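PDB 5FLY: ferrichrome ABC transporter substrate-binding protein from Staphylococcus pseudintermedius, which binds ferrichrome, an iron-carrying siderophore, and probably delivers it to a membrane ABC transporter for iron uptake. Local coordinates for residues A[8-13]-A[105-111]; A[31-35]-A[85-89]; A[113-118]-A[133-138]; A[174-180]-A[257-261]. All coordinates share one frame; numbering follows the deposited sequence.

Interaction 1: residues A[8-13]-A[105-111]. With 7PG (2,5,8,11,14,17,20,23-octaoxapentacosan-25-ol), chain P.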
# COMPACT_ATOMS: atom_id res chain seq x y z
N PHE A 8 -12.00 14.07 -14.18
CA PHE A 8 -11.67 13.28 -13.00
C PHE A 8 -11.55 14.23 -11.82
O PHE A 8 -10.81 15.19 -11.88
CB PHE A 8 -10.38 12.50 -13.20
CG PHE A 8 -9.98 11.74 -12.00
CD1 PHE A 8 -10.59 10.54 -11.70
CD2 PHE A 8 -9.02 12.24 -11.13
CE1 PHE A 8 -10.24 9.83 -10.59
CE2 PHE A 8 -8.67 11.55 -10.01
CZ PHE A 8 -9.28 10.33 -9.73
N ASN A 9 -12.30 13.96 -10.76
CA ASN A 9 -12.31 14.83 -9.60
C ASN A 9 -11.29 14.40 -8.56
O ASN A 9 -11.56 13.52 -7.74
CB ASN A 9 -13.71 14.86 -9.01
CG ASN A 9 -14.74 15.34 -10.01
OD1 ASN A 9 -14.54 16.35 -10.67
ND2 ASN A 9 -15.84 14.59 -10.14
N LEU A 10 -10.11 15.00 -8.62
CA LEU A 10 -9.02 14.64 -7.73
C LEU A 10 -9.14 15.32 -6.37
O LEU A 10 -9.29 16.54 -6.31
CB LEU A 10 -7.68 15.01 -8.37
CG LEU A 10 -6.40 14.75 -7.58
CD1 LEU A 10 -6.20 13.25 -7.35
CD2 LEU A 10 -5.20 15.36 -8.29
N LYS A 11 -9.08 14.55 -5.29
CA LYS A 11 -9.04 15.11 -3.95
C LYS A 11 -7.66 15.67 -3.65
O LYS A 11 -6.68 14.95 -3.73
CB LYS A 11 -9.40 14.07 -2.90
CG LYS A 11 -10.74 13.42 -3.11
CD LYS A 11 -11.04 12.41 -2.02
CE LYS A 11 -12.36 12.74 -1.35
NZ LYS A 11 -12.63 11.89 -0.14
N THR A 12 -7.61 16.95 -3.28
CA THR A 12 -6.35 17.63 -3.01
C THR A 12 -6.47 18.45 -1.73
O THR A 12 -7.56 18.58 -1.17
CB THR A 12 -5.94 18.57 -4.14
OG1 THR A 12 -6.78 19.73 -4.12
CG2 THR A 12 -6.03 17.90 -5.52
N ALA A 13 -5.36 19.04 -1.31
CA ALA A 13 -5.33 19.92 -0.15
C ALA A 13 -6.29 21.09 -0.33
O ALA A 13 -6.84 21.60 0.65
CB ALA A 13 -3.92 20.44 0.09
N ALA A 105 -1.63 13.72 -10.61
CA ALA A 105 -0.59 13.62 -9.60
C ALA A 105 -1.26 13.49 -8.23
O ALA A 105 -1.58 14.47 -7.56
CB ALA A 105 0.32 14.80 -9.67
N PHE A 106 -1.48 12.24 -7.85
CA PHE A 106 -2.20 11.95 -6.63
C PHE A 106 -1.49 12.42 -5.37
O PHE A 106 -0.30 12.17 -5.17
CB PHE A 106 -2.44 10.45 -6.51
CG PHE A 106 -3.59 9.94 -7.33
CD1 PHE A 106 -4.89 10.04 -6.85
CD2 PHE A 106 -3.38 9.35 -8.56
CE1 PHE A 106 -5.96 9.58 -7.60
CE2 PHE A 106 -4.43 8.87 -9.31
CZ PHE A 106 -5.73 9.00 -8.83
N ASP A 107 -2.28 13.06 -4.51
CA ASP A 107 -1.93 13.27 -3.10
C ASP A 107 -2.37 11.98 -2.41
O ASP A 107 -3.53 11.81 -2.04
CB ASP A 107 -2.63 14.52 -2.53
CG ASP A 107 -2.13 14.94 -1.13
OD1 ASP A 107 -1.47 14.20 -0.37
OD2 ASP A 107 -2.46 16.07 -0.78
N TYR A 108 -1.43 11.04 -2.32
CA TYR A 108 -1.71 9.68 -1.86
C TYR A 108 -2.61 9.62 -0.63
O TYR A 108 -3.61 8.89 -0.60
CB TYR A 108 -0.40 8.95 -1.56
CG TYR A 108 -0.65 7.67 -0.80
CD1 TYR A 108 -1.14 6.57 -1.46
CD2 TYR A 108 -0.45 7.59 0.58
CE1 TYR A 108 -1.41 5.40 -0.79
CE2 TYR A 108 -0.73 6.43 1.27
CZ TYR A 108 -1.21 5.33 0.57
OH TYR A 108 -1.49 4.16 1.22
N ALA A 109 -2.27 10.41 0.39
CA ALA A 109 -2.94 10.30 1.68
C ALA A 109 -4.41 10.72 1.68
O ALA A 109 -5.11 10.48 2.67
CB ALA A 109 -2.17 11.11 2.72
N LYS A 110 -4.89 11.32 0.59
CA LYS A 110 -6.29 11.75 0.52
C LYS A 110 -7.28 10.62 0.25
O LYS A 110 -8.49 10.83 0.34
CB LYS A 110 -6.45 12.83 -0.55
CG LYS A 110 -5.73 14.12 -0.24
CD LYS A 110 -6.31 14.76 1.00
CE LYS A 110 -5.61 16.07 1.33
NZ LYS A 110 -6.25 16.67 2.53
N TYR A 111 -6.78 9.43 -0.08
CA TYR A 111 -7.62 8.27 -0.37
C TYR A 111 -7.26 7.09 0.53
O TYR A 111 -6.10 6.68 0.58
CB TYR A 111 -7.46 7.81 -1.83
CG TYR A 111 -7.93 8.81 -2.87
CD1 TYR A 111 -7.10 9.83 -3.32
CD2 TYR A 111 -9.21 8.72 -3.40
CE1 TYR A 111 -7.54 10.74 -4.27
CE2 TYR A 111 -9.65 9.62 -4.35
CZ TYR A 111 -8.82 10.62 -4.78
OH TYR A 111 -9.27 11.51 -5.75
C2 7PG P . 8.41 1.59 -1.53
O1 7PG P . 9.53 0.95 -1.00
C3 7PG P . 9.69 1.15 0.38
C4 7PG P . 10.74 2.23 0.63
O2 7PG P . 11.18 2.20 1.96
C5 7PG P . 10.16 2.26 2.92
C6 7PG P . 10.58 3.08 4.14
O3 7PG P . 9.47 3.77 4.64
C7 7PG P . 9.20 5.02 4.06
C8 7PG P . 7.81 5.48 4.48
O4 7PG P . 7.40 6.66 3.83
C9 7PG P . 7.36 6.57 2.44
C10 7PG P . 6.34 7.51 1.80
O5 7PG P . 5.89 6.87 0.63
C11 7PG P . 4.74 7.37 0.01
C12 7PG P . 4.12 6.26 -0.85
O6 7PG P . 2.82 5.96 -0.40
C13 7PG P . 2.67 4.84 0.43
C14 7PG P . 2.90 3.56 -0.37
O7 7PG P . 1.93 2.62 -0.01
C15 7PG P . 1.59 1.70 -1.01
O HOH W 1 -11.76 11.16 -6.62
O HOH W 2 -5.12 12.87 -4.26
O HOH W 3 -11.09 9.96 -0.25
O HOH W 4 -3.08 18.09 -2.43

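Interaction 2: residues A[31-35]-A[85-89]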
# COMPACT_ATOMS: atom_id res chain seq x y z
N MET A 31 3.43 6.16 -13.39
CA MET A 31 4.73 6.42 -12.75
C MET A 31 4.69 6.20 -11.24
O MET A 31 5.74 6.03 -10.61
CB MET A 31 5.19 7.84 -13.04
CG MET A 31 5.58 8.08 -14.48
SD MET A 31 6.75 6.85 -15.13
CE MET A 31 8.09 6.97 -13.95
N ALA A 32 3.50 6.25 -10.65
CA ALA A 32 3.34 6.02 -9.22
C ALA A 32 2.96 4.55 -8.98
O ALA A 32 1.83 4.14 -9.29
CB ALA A 32 2.29 6.95 -8.65
N PRO A 33 3.88 3.74 -8.44
CA PRO A 33 3.59 2.30 -8.35
C PRO A 33 2.40 1.94 -7.47
O PRO A 33 1.82 0.88 -7.64
CB PRO A 33 4.89 1.71 -7.79
CG PRO A 33 5.62 2.85 -7.17
CD PRO A 33 5.25 4.05 -7.99
N THR A 34 2.05 2.82 -6.53
CA THR A 34 0.87 2.63 -5.71
C THR A 34 -0.38 2.30 -6.54
O THR A 34 -1.19 1.48 -6.11
CB THR A 34 0.62 3.88 -4.85
OG1 THR A 34 1.73 4.03 -3.95
CG2 THR A 34 -0.68 3.78 -4.08
N TYR A 35 -0.51 2.92 -7.71
CA TYR A 35 -1.72 2.82 -8.52
C TYR A 35 -1.61 1.77 -9.63
O TYR A 35 -2.59 1.49 -10.33
CB TYR A 35 -2.07 4.21 -9.11
CG TYR A 35 -2.13 5.21 -7.99
CD1 TYR A 35 -3.23 5.27 -7.13
CD2 TYR A 35 -1.06 6.06 -7.74
CE1 TYR A 35 -3.27 6.14 -6.07
CE2 TYR A 35 -1.08 6.94 -6.70
CZ TYR A 35 -2.19 6.97 -5.85
OH TYR A 35 -2.23 7.82 -4.79
N ILE A 85 -1.20 10.24 -17.82
CA ILE A 85 -0.07 9.94 -16.94
C ILE A 85 -0.53 9.97 -15.49
O ILE A 85 -1.26 10.88 -15.12
CB ILE A 85 1.08 10.95 -17.14
CG1 ILE A 85 1.58 10.91 -18.59
CG2 ILE A 85 2.20 10.69 -16.16
CD1 ILE A 85 2.41 12.12 -18.98
N ILE A 86 -0.14 8.96 -14.71
CA ILE A 86 -0.47 8.85 -13.30
C ILE A 86 0.81 8.93 -12.49
O ILE A 86 1.73 8.18 -12.74
CB ILE A 86 -1.19 7.51 -12.94
CG1 ILE A 86 -2.36 7.24 -13.89
CG2 ILE A 86 -1.63 7.50 -11.47
CD1 ILE A 86 -3.44 8.26 -13.85
N THR A 87 0.87 9.84 -11.53
CA THR A 87 2.04 9.95 -10.67
C THR A 87 1.62 10.43 -9.29
O THR A 87 0.43 10.43 -8.96
CB THR A 87 3.12 10.89 -11.28
OG1 THR A 87 4.35 10.72 -10.57
CG2 THR A 87 2.66 12.36 -11.29
N TYR A 88 2.60 10.81 -8.47
CA TYR A 88 2.34 11.38 -7.14
C TYR A 88 2.54 12.88 -7.18
O TYR A 88 3.32 13.38 -7.99
CB TYR A 88 3.27 10.82 -6.06
CG TYR A 88 3.30 9.33 -5.85
CD1 TYR A 88 2.26 8.66 -5.21
CD2 TYR A 88 4.41 8.61 -6.22
CE1 TYR A 88 2.34 7.30 -4.99
CE2 TYR A 88 4.49 7.26 -6.02
CZ TYR A 88 3.46 6.61 -5.40
OH TYR A 88 3.59 5.26 -5.22
N ASN A 89 1.89 13.59 -6.28
CA ASN A 89 2.10 15.02 -6.22
C ASN A 89 3.51 15.35 -5.74
O ASN A 89 3.96 16.48 -5.89
CB ASN A 89 1.01 15.70 -5.35
CG ASN A 89 1.16 15.41 -3.87
OD1 ASN A 89 1.79 14.44 -3.47
ND2 ASN A 89 0.55 16.26 -3.04
O HOH W 5 6.14 9.07 -9.08

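Interaction 3: residues A[113-118]-A[133-138]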
# COMPACT_ATOMS: atom_id res chain seq x y z
N TYR A 113 -7.57 2.97 1.09
CA TYR A 113 -7.24 1.98 0.08
C TYR A 113 -8.43 1.54 -0.77
O TYR A 113 -8.25 1.17 -1.92
CB TYR A 113 -6.56 0.78 0.74
CG TYR A 113 -7.45 -0.19 1.48
CD1 TYR A 113 -8.08 0.15 2.67
CD2 TYR A 113 -7.58 -1.48 1.01
CE1 TYR A 113 -8.89 -0.77 3.33
CE2 TYR A 113 -8.36 -2.40 1.66
CZ TYR A 113 -9.00 -2.05 2.83
OH TYR A 113 -9.78 -3.01 3.45
N LEU A 114 -9.63 1.59 -0.20
CA LEU A 114 -10.83 1.25 -0.96
C LEU A 114 -11.26 2.41 -1.88
O LEU A 114 -11.55 2.20 -3.05
CB LEU A 114 -11.98 0.87 -0.01
CG LEU A 114 -11.70 -0.36 0.87
CD1 LEU A 114 -12.85 -0.66 1.82
CD2 LEU A 114 -11.43 -1.59 0.04
N GLU A 115 -11.27 3.62 -1.34
CA GLU A 115 -11.49 4.84 -2.13
C GLU A 115 -10.49 4.94 -3.28
O GLU A 115 -10.80 5.41 -4.36
CB GLU A 115 -11.36 6.09 -1.24
CG GLU A 115 -12.40 6.15 -0.11
CD GLU A 115 -12.14 7.29 0.87
OE1 GLU A 115 -11.00 7.80 0.95
OE2 GLU A 115 -13.11 7.69 1.56
N GLN A 116 -9.27 4.50 -3.03
CA GLN A 116 -8.24 4.52 -4.05
C GLN A 116 -8.62 3.63 -5.25
O GLN A 116 -8.51 4.04 -6.39
CB GLN A 116 -6.91 4.07 -3.43
CG GLN A 116 -5.71 4.00 -4.36
CD GLN A 116 -4.50 3.52 -3.62
OE1 GLN A 116 -3.90 4.26 -2.85
NE2 GLN A 116 -4.15 2.24 -3.81
N GLN A 117 -9.11 2.43 -4.97
CA GLN A 117 -9.43 1.52 -6.05
C GLN A 117 -10.69 2.02 -6.75
O GLN A 117 -10.84 1.89 -7.97
CB GLN A 117 -9.60 0.10 -5.51
CG GLN A 117 -9.85 -0.96 -6.60
CD GLN A 117 -8.74 -1.07 -7.65
OE1 GLN A 117 -7.68 -0.46 -7.52
NE2 GLN A 117 -8.99 -1.85 -8.69
N GLU A 118 -11.58 2.65 -5.99
CA GLU A 118 -12.75 3.28 -6.61
C GLU A 118 -12.33 4.39 -7.57
O GLU A 118 -12.94 4.55 -8.63
CB GLU A 118 -13.69 3.82 -5.54
CG GLU A 118 -14.32 2.68 -4.75
CD GLU A 118 -15.15 3.13 -3.56
OE1 GLU A 118 -14.88 4.21 -2.99
OE2 GLU A 118 -16.08 2.37 -3.19
N TRP A 133 -15.71 -6.26 -6.70
CA TRP A 133 -14.48 -6.56 -5.98
C TRP A 133 -14.57 -6.12 -4.51
O TRP A 133 -14.21 -6.87 -3.60
CB TRP A 133 -13.30 -5.87 -6.65
CG TRP A 133 -12.09 -5.95 -5.79
CD1 TRP A 133 -11.26 -7.01 -5.66
CD2 TRP A 133 -11.59 -4.93 -4.90
NE1 TRP A 133 -10.27 -6.73 -4.74
CE2 TRP A 133 -10.45 -5.46 -4.27
CE3 TRP A 133 -11.99 -3.63 -4.59
CZ2 TRP A 133 -9.70 -4.72 -3.35
CZ3 TRP A 133 -11.25 -2.90 -3.67
CH2 TRP A 133 -10.11 -3.45 -3.06
N LYS A 134 -15.02 -4.90 -4.29
CA LYS A 134 -15.16 -4.37 -2.93
C LYS A 134 -16.10 -5.21 -2.06
O LYS A 134 -15.79 -5.51 -0.90
CB LYS A 134 -15.66 -2.93 -3.00
CG LYS A 134 -15.65 -2.22 -1.68
CD LYS A 134 -16.19 -0.83 -1.82
CE LYS A 134 -16.11 -0.08 -0.51
NZ LYS A 134 -16.79 1.22 -0.63
N ALA A 135 -17.24 -5.58 -2.61
CA ALA A 135 -18.21 -6.38 -1.86
C ALA A 135 -17.63 -7.74 -1.50
O ALA A 135 -17.81 -8.21 -0.38
CB ALA A 135 -19.48 -6.55 -2.65
N ASP A 136 -16.91 -8.35 -2.43
CA ASP A 136 -16.28 -9.65 -2.18
C ASP A 136 -15.20 -9.53 -1.12
O ASP A 136 -15.09 -10.37 -0.21
CB ASP A 136 -15.66 -10.22 -3.46
CG ASP A 136 -16.69 -10.59 -4.52
OD1 ASP A 136 -17.88 -10.77 -4.18
OD2 ASP A 136 -16.30 -10.71 -5.70
N TRP A 137 -14.40 -8.47 -1.22
CA TRP A 137 -13.33 -8.22 -0.26
C TRP A 137 -13.88 -8.01 1.16
O TRP A 137 -13.35 -8.54 2.14
CB TRP A 137 -12.52 -7.00 -0.72
CG TRP A 137 -11.54 -6.49 0.29
CD1 TRP A 137 -11.69 -5.41 1.12
CD2 TRP A 137 -10.26 -7.04 0.57
NE1 TRP A 137 -10.56 -5.26 1.89
CE2 TRP A 137 -9.68 -6.25 1.58
CE3 TRP A 137 -9.55 -8.12 0.07
CZ2 TRP A 137 -8.40 -6.52 2.09
CZ3 TRP A 137 -8.29 -8.39 0.57
CH2 TRP A 137 -7.73 -7.59 1.57
N GLU A 138 -14.97 -7.26 1.27
CA GLU A 138 -15.52 -6.95 2.58
C GLU A 138 -16.12 -8.19 3.23
O GLU A 138 -15.97 -8.40 4.44
CB GLU A 138 -16.56 -5.83 2.46
CG GLU A 138 -15.90 -4.49 2.20
CD GLU A 138 -16.87 -3.37 1.99
OE1 GLU A 138 -18.00 -3.62 1.50
OE2 GLU A 138 -16.49 -2.22 2.32
O HOH W 6 -15.53 3.88 -0.56

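Interaction 4: residues A[174-180]-A[257-261]. With 7PG (2,5,8,11,14,17,20,23-octaoxapentacosan-25-ol), chain P.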
# COMPACT_ATOMS: atom_id res chain seq x y z
N ASN A 174 -3.13 3.24 6.96
CA ASN A 174 -3.23 3.18 5.50
C ASN A 174 -1.93 3.59 4.83
O ASN A 174 -1.90 4.54 4.04
CB ASN A 174 -4.41 4.07 5.03
CG ASN A 174 -4.99 3.66 3.68
OD1 ASN A 174 -6.04 3.01 3.62
ND2 ASN A 174 -4.35 4.06 2.60
N TRP A 175 -0.84 2.88 5.13
CA TRP A 175 0.44 3.14 4.48
C TRP A 175 1.12 1.86 3.98
O TRP A 175 2.34 1.74 3.98
CB TRP A 175 1.36 3.91 5.43
CG TRP A 175 2.21 4.90 4.69
CD1 TRP A 175 3.44 4.69 4.15
CD2 TRP A 175 1.85 6.25 4.36
NE1 TRP A 175 3.88 5.83 3.51
CE2 TRP A 175 2.92 6.80 3.63
CE3 TRP A 175 0.74 7.05 4.63
CZ2 TRP A 175 2.91 8.12 3.17
CZ3 TRP A 175 0.73 8.35 4.17
CH2 TRP A 175 1.81 8.86 3.44
N GLY A 176 0.31 0.90 3.54
CA GLY A 176 0.85 -0.36 3.07
C GLY A 176 1.43 -1.16 4.22
O GLY A 176 1.07 -0.96 5.37
N ARG A 177 2.31 -2.09 3.87
CA ARG A 177 2.95 -3.00 4.81
C ARG A 177 1.92 -3.78 5.63
O ARG A 177 2.17 -4.12 6.78
CB ARG A 177 3.90 -2.23 5.73
CG ARG A 177 5.09 -1.65 5.02
CD ARG A 177 4.79 -0.30 4.39
NE ARG A 177 6.00 0.29 3.82
CZ ARG A 177 6.02 1.29 2.94
NH1 ARG A 177 4.88 1.82 2.50
NH2 ARG A 177 7.17 1.74 2.49
N GLY A 178 0.77 -4.07 5.02
CA GLY A 178 -0.26 -4.82 5.71
C GLY A 178 -1.19 -4.00 6.59
O GLY A 178 -2.14 -4.54 7.15
N SER A 179 -0.94 -2.70 6.70
CA SER A 179 -1.73 -1.85 7.60
C SER A 179 -3.21 -1.84 7.22
O SER A 179 -4.07 -1.91 8.10
CB SER A 179 -1.17 -0.42 7.61
OG SER A 179 -1.24 0.18 6.33
N GLU A 180 -3.51 -1.79 5.93
CA GLU A 180 -4.90 -1.77 5.50
C GLU A 180 -5.60 -3.06 5.91
O GLU A 180 -6.71 -3.03 6.44
CB GLU A 180 -4.99 -1.55 4.00
CG GLU A 180 -4.45 -0.20 3.58
CD GLU A 180 -2.94 -0.15 3.38
OE1 GLU A 180 -2.26 -1.20 3.48
OE2 GLU A 180 -2.46 0.97 3.08
N TYR A 257 4.89 -6.84 0.77
CA TYR A 257 3.92 -6.12 1.60
C TYR A 257 3.84 -4.60 1.41
O TYR A 257 2.96 -3.96 1.99
CB TYR A 257 4.23 -6.41 3.08
CG TYR A 257 3.56 -7.65 3.62
CD1 TYR A 257 3.96 -8.92 3.22
CD2 TYR A 257 2.53 -7.54 4.53
CE1 TYR A 257 3.34 -10.05 3.71
CE2 TYR A 257 1.90 -8.66 5.03
CZ TYR A 257 2.32 -9.91 4.61
OH TYR A 257 1.71 -11.04 5.11
N TRP A 258 4.73 -4.01 0.62
CA TRP A 258 4.75 -2.55 0.51
C TRP A 258 3.44 -1.96 0.01
O TRP A 258 3.04 -0.88 0.45
CB TRP A 258 5.86 -2.06 -0.42
CG TRP A 258 7.22 -2.11 0.17
CD1 TRP A 258 7.57 -1.85 1.46
CD2 TRP A 258 8.43 -2.45 -0.52
NE1 TRP A 258 8.93 -2.02 1.62
CE2 TRP A 258 9.47 -2.39 0.41
CE3 TRP A 258 8.72 -2.82 -1.85
CZ2 TRP A 258 10.79 -2.66 0.07
CZ3 TRP A 258 10.04 -3.09 -2.19
CH2 TRP A 258 11.06 -3.02 -1.23
N TYR A 259 2.80 -2.62 -0.95
CA TYR A 259 1.68 -2.01 -1.69
C TYR A 259 0.30 -2.35 -1.10
O TYR A 259 0.18 -3.17 -0.19
CB TYR A 259 1.80 -2.41 -3.17
CG TYR A 259 3.06 -1.81 -3.76
CD1 TYR A 259 3.12 -0.46 -4.04
CD2 TYR A 259 4.21 -2.57 -3.96
CE1 TYR A 259 4.26 0.13 -4.54
CE2 TYR A 259 5.38 -1.98 -4.46
CZ TYR A 259 5.39 -0.63 -4.73
OH TYR A 259 6.52 -0.02 -5.22
N ASN A 260 -0.75 -1.69 -1.60
CA ASN A 260 -2.10 -1.92 -1.12
C ASN A 260 -3.12 -2.03 -2.26
O ASN A 260 -4.30 -1.77 -2.07
CB ASN A 260 -2.53 -0.83 -0.10
CG ASN A 260 -2.52 0.59 -0.68
OD1 ASN A 260 -2.39 0.81 -1.88
ND2 ASN A 260 -2.66 1.57 0.21
N ASP A 261 -2.62 -2.40 -3.43
CA ASP A 261 -3.47 -2.73 -4.58
C ASP A 261 -4.17 -4.09 -4.40
O ASP A 261 -3.77 -4.90 -3.56
CB ASP A 261 -2.60 -2.79 -5.82
CG ASP A 261 -1.59 -3.89 -5.72
OD1 ASP A 261 -0.52 -3.66 -5.10
OD2 ASP A 261 -1.90 -5.02 -6.19
C2 7PG P . 8.41 1.59 -1.53
O1 7PG P . 9.53 0.95 -1.00
C3 7PG P . 9.69 1.15 0.38
C4 7PG P . 10.74 2.23 0.63
O2 7PG P . 11.18 2.20 1.96
C5 7PG P . 10.16 2.26 2.92
C6 7PG P . 10.58 3.08 4.14
O3 7PG P . 9.47 3.77 4.64
C7 7PG P . 9.20 5.02 4.06
C8 7PG P . 7.81 5.48 4.48
O4 7PG P . 7.40 6.66 3.83
C9 7PG P . 7.36 6.57 2.44
C10 7PG P . 6.34 7.51 1.80
O5 7PG P . 5.89 6.87 0.63
C11 7PG P . 4.74 7.37 0.01
C12 7PG P . 4.12 6.26 -0.85
O6 7PG P . 2.82 5.96 -0.40
C13 7PG P . 2.67 4.84 0.43
C14 7PG P . 2.90 3.56 -0.37
O7 7PG P . 1.93 2.62 -0.01
C15 7PG P . 1.59 1.70 -1.01
O HOH W 7 0.29 -3.96 2.38

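Interaction 1: residues A[8-13]-A[105-111]
A phenol oxygen serves the outer edge of a strand: Tyr111 OH accepts the backbone N-H of Lys11, with Lys11 N 3.1 Å from Tyr111 OH and the bond almost straight at 172°. Phe8 and Leu10 use their backbones to pair with strand 15-22, so the groups of Asn9 and Lys11 on the other edge of strand 5-12 need different partners. A water joins Asn9 O to Tyr111 OH, and another donates to Lys11 O and Asp107 O. Tyrosine suits this place because its ring is also a platform. Lys11 lays its aliphatic chain across it, CD 4.2 Å from the Tyr111 ring centroid, while NZ reaches beyond to a water shared with Lys110 O. Deeper in, Leu10 CD1 comes within 3.5 Å of Phe106 CD1, and Phe8 CZ lies 3.9 Å from Phe106 CZ, the two ring planes 75° apart. Leu10 CG stands anti to its own N (chi1 178°), which swings the methyls inward. The Phe8 ring also packs on helix 113-124, against Ala119 and Ile123. The whole is an antiparallel beta hairpin, strands 5-12 and 15-22, packed against the end of edge strand 103-106 in the first lobe of a class III solute-binding protein.

Interaction 2: residues A[31-35]-A[85-89]
Ile86 O is the acceptor that ties the end of strand 84-88 to the loop at 31-35. Met31 N donates to Ile86 O over 2.7 Å, and Ala32 N adds a weak second bond to the same oxygen at 3.4 Å. One carbonyl thus gathers two successive amides where the chain turns out of strand 28-30. The carbonyl of Ala32 is spent inside its own loop, accepting from Tyr35 N. Thr87 OG1 has its main partner in Asp91 OD2; it also accepts a hydrogen bond from a water 2.9 Å from Thr87 OG1, and that water makes a long, weak bond to Met31 O. At the far end of the contact the two hydroxyls, Thr34 OG1 and Tyr88 OH, lie 2.6 Å apart in a short hydrogen bond, with Thr34 OG1 near the plane of the Tyr88 ring, at its edge. That bond holds the end of the ring, whose face lies over Ala32, with Ala32 CB 3.4 Å from the Tyr88 ring centroid, 10° off the normal. Alanine suits the place, since its methyl group is the whole side chain and the ring can settle directly on it. Tyr88 CG lies beside its own N (chi1 -57°), sending the ring across the loop. Tyr35 meets this ring obliquely, Tyr35 CE2 being 3.8 Å from Tyr88 CE1, and its CD2 rests on Ile86 CG2. Thr34 itself touches the bound polyether. Loops leaving the C-terminal ends of adjacent parallel strands and lining the ligand cleft are what a Rossmann-like alpha/beta lobe provides.

Interaction 3: residues A[113-118]-A[133-138]
Trp137 donates its indole N-H to Tyr113: NE1 is 2.8 Å from Tyr113 OH, the bond is fairly straight at 162°, and the phenol oxygen sits close to the indole plane. Beside this pair, Leu114 is a knob in a hole formed by Trp133, Lys134, Trp137 and Glu138; its branched end divides the work, CD2 reaching 3.8 Å from Trp133 CH2 and CD1 4.0 Å from Lys134 CE. On the more exposed flank Lys134, fully extended, brings NZ to 2.9 Å from Glu118 OE2 in a salt bridge, approaching the syn side but out of the carboxylate plane. A water closes the arrangement by linking Glu118 OE1 to Lys134 NZ. Gln117 lays CG 3.8 Å from Trp133 CZ3, while its NE2 is held by Gly38 O.

Further out, Tyr113 has CG between its backbone N and carbonyl (chi1 77°), which turns the ring over Leu114 CG toward Trp137; its N donates to Asn174 OD1. Such bulky residues suit a wide spacing: the segment axes are 11.6 Å apart and nearly antiparallel, at 157°. Helix 127-152 is the long helix connecting the two lobes. Helix 262-278 covers Trp133 and Trp137 through Pro262 and Leu265, and helix 179-185 packs on Tyr113.

Interaction 4: residues A[174-180]-A[257-261]
Arg177 and Trp258 meet beside the bound polyether. CB of Arg177 leaves the backbone pointing away from 257-261, and CG continues beside the Arg177 N; a bend at chi2 (84°) turns CD back, so that the end of the chain returns to the partner loop. NE lies 3.6 Å from Trp258 CD1, near the indole plane at its edge, and forms a salt bridge with Glu162, which also accepts from Trp258 NE1 and so fixes both side chains. CZ presents a guanidinium face to that CD1, the two planes 62° apart. NH1 donates to Trp175 O at 2.9 Å, while NH2 has 7PG C5 3.1 Å away at the guanidinium edge. Trp258 spreads its ring face beneath 7PG O1, and Trp175 lays a face against C13. These aromatics line the cleft between the two lobes of a class III solute-binding protein, where the siderophore would be expected; here it holds the polyether.

The backbone behind is a type I' turn from Gly176 to Ser179, closed by Ser179 N to Gly176 O. Glycine suits position 176, where phi is positive and Trp258 O fills the side on which a CB would stand; its CA lies 3.5 Å from Trp258 O in a CA-H...O contact, and that oxygen has no conventional donor. A water donates to Tyr257 O and Tyr259 O while accepting from Gly178 N. Glu180 OE2 is gripped twice: Gly176 N reaches it at 2.8 Å on the syn side, and Asn260 ND2 at 2.9 Å from above the carboxylate plane.

How the interactions relate
From the N terminus, strand 5-12 pairs with 15-22, and segment 8-13 meets 105-111 after 91 intervening residues, so interaction 1 closes a loop holding most of the first lobe. Interaction 2 is nested within it, strands 84-88 and 103-106 being neighbours in the parallel sheet. The chain then runs into interaction 3, which closes only 14 residues, nearly all helical, joining helices 113-124 and 127-152. Interaction 4 follows, closing 76 residues of the second lobe; none of the loops cross. Tyr108 OH bonds to Asn174 O, tying interaction 1 to interaction 4, and Gln116 NE2 to Asn260 OD1 ties 3 to 4. Interactions 1 and 2 bring pocket residues from the first lobe, interaction 4 from 174-180 and 257-261.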